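Local coordinates for protein-tyrosine-phosphatase PTP1 (Arabidopsis thaliana, PDB 6KRW) that removes phosphate from tyrosine residues of proteins, including the MAP kinase MPK6, and, together with MKP1, represses plant defence hormone and camalexin biosynthesis, at residues K211-V216 / I295-E300. Residues are numbered along the deposited sequence; the frame is centred on the assembly and turned at random.
Sequences KDTVAV and IVDELE
T213 and D297 meet at a slant through a single short hydrogen bond: OG1 of T213 donates to OD2 of D297 at 2.6 Å. The bond reaches OD2 on its anti lone pair, the one turned from OD1, so the threonine comes at the carboxylate from its outer flank. CG2 of T213, 3.4 Å from the same OD2, only packs against it. D297 holds CG anti to its carbonyl carbon, beside its backbone N (chi1 -71°), which carries the carboxylate to the threonine. Chi1 of 64° sets the T213 hydroxyl between its backbone N and carbonyl carbon, while F290 and A294 of helix 285-303 also touch the threonine. Contact is confined to this pair, and just 79 Å² is buried. On the T213 side, OD1 of D212 accepts from N of V214 at 2.9 Å, capping the turn into helix 214-223. R217, which also salt-bridges E298, donates through NE to the T213 hydroxyl. A valine in place of T213 would probably deprive both D297 OD2 and R217 NE of their hydroxyl partner. Away from the active site of this classical tyrosine phosphatase domain, OG1 thus bridges carboxylate and guanidinium, probably helping to offset their charges, and links the turn before helix 214-223 to helix 285-303.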
ATOM      1  N   LYS A 211       9.336  11.079 -11.139  1.00 43.01           N
ATOM      2  CA  LYS A 211      10.543  11.411 -11.943  1.00 43.40           C
ATOM      3  C   LYS A 211      11.805  10.800 -11.313  1.00 36.07           C
ATOM      4  O   LYS A 211      12.775  10.616 -12.062  1.00 38.27           O
ATOM      5  CB  LYS A 211      10.641  12.931 -12.114  1.00 73.97           C
ATOM      6  CG  LYS A 211       9.329  13.576 -12.546  1.00 79.82           C
ATOM      7  CD  LYS A 211       8.736  12.978 -13.812  1.00 74.78           C
ATOM      8  CE  LYS A 211       7.222  13.056 -13.868  1.00 91.97           C
ATOM      9  NZ  LYS A 211       6.564  11.991 -13.065  1.00 54.13           N
ATOM     10  N   ASP A 212      11.811  10.526 -10.003  1.00 31.39           N
ATOM     11  CA  ASP A 212      12.983   9.885  -9.352  1.00 31.48           C
ATOM     12  C   ASP A 212      12.469   8.993  -8.214  1.00 33.69           C
ATOM     13  O   ASP A 212      11.278   8.976  -7.982  1.00 27.67           O
ATOM     14  CB  ASP A 212      14.010  10.943  -8.935  1.00 31.89           C
ATOM     15  CG  ASP A 212      13.498  11.878  -7.864  1.00 38.72           C
ATOM     16  OD1 ASP A 212      13.071  11.393  -6.791  1.00 33.76           O
ATOM     17  OD2 ASP A 212      13.600  13.094  -8.085  1.00 58.10           O
ATOM     18  N   THR A 213      13.349   8.323  -7.491  1.00 27.37           N
ATOM     19  CA  THR A 213      12.911   7.332  -6.474  1.00 25.68           C
ATOM     20  C   THR A 213      13.018   7.902  -5.060  1.00 29.98           C
ATOM     21  O   THR A 213      12.777   7.174  -4.098  1.00 28.30           O
ATOM     22  CB  THR A 213      13.744   6.048  -6.551  1.00 27.57           C
ATOM     23  OG1 THR A 213      15.111   6.335  -6.233  1.00 29.50           O
ATOM     24  CG2 THR A 213      13.633   5.403  -7.914  1.00 26.76           C
ATOM     25  N   VAL A 214      13.384   9.181  -4.927  1.00 29.47           N
ATOM     26  CA  VAL A 214      13.798   9.680  -3.592  1.00 34.27           C
ATOM     27  C   VAL A 214      12.596   9.750  -2.645  1.00 28.24           C
ATOM     28  O   VAL A 214      12.756   9.332  -1.479  1.00 30.14           O
ATOM     29  CB  VAL A 214      14.507  11.033  -3.749  1.00 34.70           C
ATOM     30  CG1 VAL A 214      14.906  11.597  -2.397  1.00 35.54           C
ATOM     31  CG2 VAL A 214      15.717  10.915  -4.656  1.00 38.06           C
ATOM     32  N   ALA A 215      11.468  10.318  -3.082  1.00 27.32           N
ATOM     33  CA  ALA A 215      10.318  10.498  -2.158  1.00 30.86           C
ATOM     34  C   ALA A 215       9.764   9.115  -1.770  1.00 27.78           C
ATOM     35  O   ALA A 215       9.510   8.850  -0.585  1.00 26.10           O
ATOM     36  CB  ALA A 215       9.257  11.328  -2.821  1.00 30.13           C
ATOM     37  N   VAL A 216       9.652   8.221  -2.740  1.00 25.44           N
ATOM     38  CA  VAL A 216       9.095   6.878  -2.404  1.00 24.89           C
ATOM     39  C   VAL A 216      10.032   6.153  -1.433  1.00 25.63           C
ATOM     40  O   VAL A 216       9.548   5.541  -0.453  1.00 27.80           O
ATOM     41  CB  VAL A 216       8.849   6.095  -3.694  1.00 25.15           C
ATOM     42  CG1 VAL A 216       8.497   4.658  -3.346  1.00 27.75           C
ATOM     43  CG2 VAL A 216       7.720   6.697  -4.487  1.00 28.54           C
ATOM     44  N   ILE A 295      14.355  -0.314  -5.789  1.00 21.35           N
ATOM     45  CA  ILE A 295      15.018  -1.360  -4.969  1.00 20.63           C
ATOM     46  C   ILE A 295      16.542  -1.239  -5.111  1.00 21.04           C
ATOM     47  O   ILE A 295      17.246  -1.306  -4.096  1.00 22.88           O
ATOM     48  CB  ILE A 295      14.507  -2.748  -5.393  1.00 19.91           C
ATOM     49  CG1 ILE A 295      13.056  -2.952  -4.956  1.00 21.03           C
ATOM     50  CG2 ILE A 295      15.405  -3.848  -4.848  1.00 21.32           C
ATOM     51  CD1 ILE A 295      12.313  -4.063  -5.686  1.00 19.78           C
ATOM     52  N   VAL A 296      17.042  -1.031  -6.326  1.00 21.87           N
ATOM     53  CA  VAL A 296      18.503  -0.816  -6.517  1.00 23.57           C
ATOM     54  C   VAL A 296      18.952   0.409  -5.723  1.00 23.97           C
ATOM     55  O   VAL A 296      19.979   0.304  -5.018  1.00 25.26           O
ATOM     56  CB  VAL A 296      18.863  -0.712  -8.006  1.00 23.90           C
ATOM     57  CG1 VAL A 296      20.252  -0.126  -8.211  1.00 28.16           C
ATOM     58  CG2 VAL A 296      18.750  -2.067  -8.673  1.00 26.37           C
ATOM     59  N   ASP A 297      18.241   1.528  -5.852  1.00 23.13           N
ATOM     60  CA  ASP A 297      18.655   2.802  -5.191  1.00 23.73           C
ATOM     61  C   ASP A 297      18.673   2.583  -3.676  1.00 24.07           C
ATOM     62  O   ASP A 297      19.615   3.050  -3.013  1.00 28.38           O
ATOM     63  CB  ASP A 297      17.721   3.946  -5.570  1.00 25.98           C
ATOM     64  CG  ASP A 297      17.889   4.382  -7.013  1.00 26.57           C
ATOM     65  OD1 ASP A 297      18.856   3.918  -7.660  1.00 32.54           O
ATOM     66  OD2 ASP A 297      17.018   5.146  -7.504  1.00 29.31           O
ATOM     67  N   GLU A 298      17.694   1.819  -3.162  1.00 24.30           N
ATOM     68  CA  GLU A 298      17.643   1.639  -1.698  1.00 25.32           C
ATOM     69  C   GLU A 298      18.762   0.699  -1.254  1.00 24.99           C
ATOM     70  O   GLU A 298      19.365   0.933  -0.192  1.00 28.46           O
ATOM     71  CB  GLU A 298      16.267   1.200  -1.226  1.00 27.03           C
ATOM     72  CG  GLU A 298      16.154   1.220   0.280  1.00 28.18           C
ATOM     73  CD  GLU A 298      16.337   2.581   0.918  1.00 30.93           C
ATOM     74  OE1 GLU A 298      16.254   3.567   0.189  1.00 33.12           O
ATOM     75  OE2 GLU A 298      16.524   2.623   2.132  1.00 30.85           O
ATOM     76  N   LEU A 299      19.004  -0.375  -2.000  1.00 25.42           N
ATOM     77  CA  LEU A 299      20.115  -1.305  -1.673  1.00 24.80           C
ATOM     78  C   LEU A 299      21.468  -0.574  -1.732  1.00 25.99           C
ATOM     79  O   LEU A 299      22.345  -0.934  -0.926  1.00 31.12           O
ATOM     80  CB  LEU A 299      20.102  -2.503  -2.622  1.00 25.76           C
ATOM     81  CG  LEU A 299      18.965  -3.501  -2.395  1.00 23.20           C
ATOM     82  CD1 LEU A 299      18.909  -4.534  -3.505  1.00 25.02           C
ATOM     83  CD2 LEU A 299      19.101  -4.179  -1.030  1.00 25.71           C
ATOM     84  N   GLU A 300      21.629   0.426  -2.604  1.00 27.65           N
ATOM     85  CA  GLU A 300      22.875   1.235  -2.641  1.00 27.84           C
ATOM     86  C   GLU A 300      22.991   2.058  -1.353  1.00 31.05           C
ATOM     87  O   GLU A 300      24.107   2.093  -0.794  1.00 39.88           O
ATOM     88  CB  GLU A 300      22.900   2.118  -3.882  1.00 29.00           C
ATOM     89  CG  GLU A 300      23.188   1.357  -5.140  1.00 32.84           C
ATOM     90  CD  GLU A 300      23.111   2.159  -6.430  1.00 45.37           C
ATOM     91  OE1 GLU A 300      22.642   3.342  -6.406  1.00 51.43           O
ATOM     92  OE2 GLU A 300      23.562   1.603  -7.465  1.00 56.05           O
TER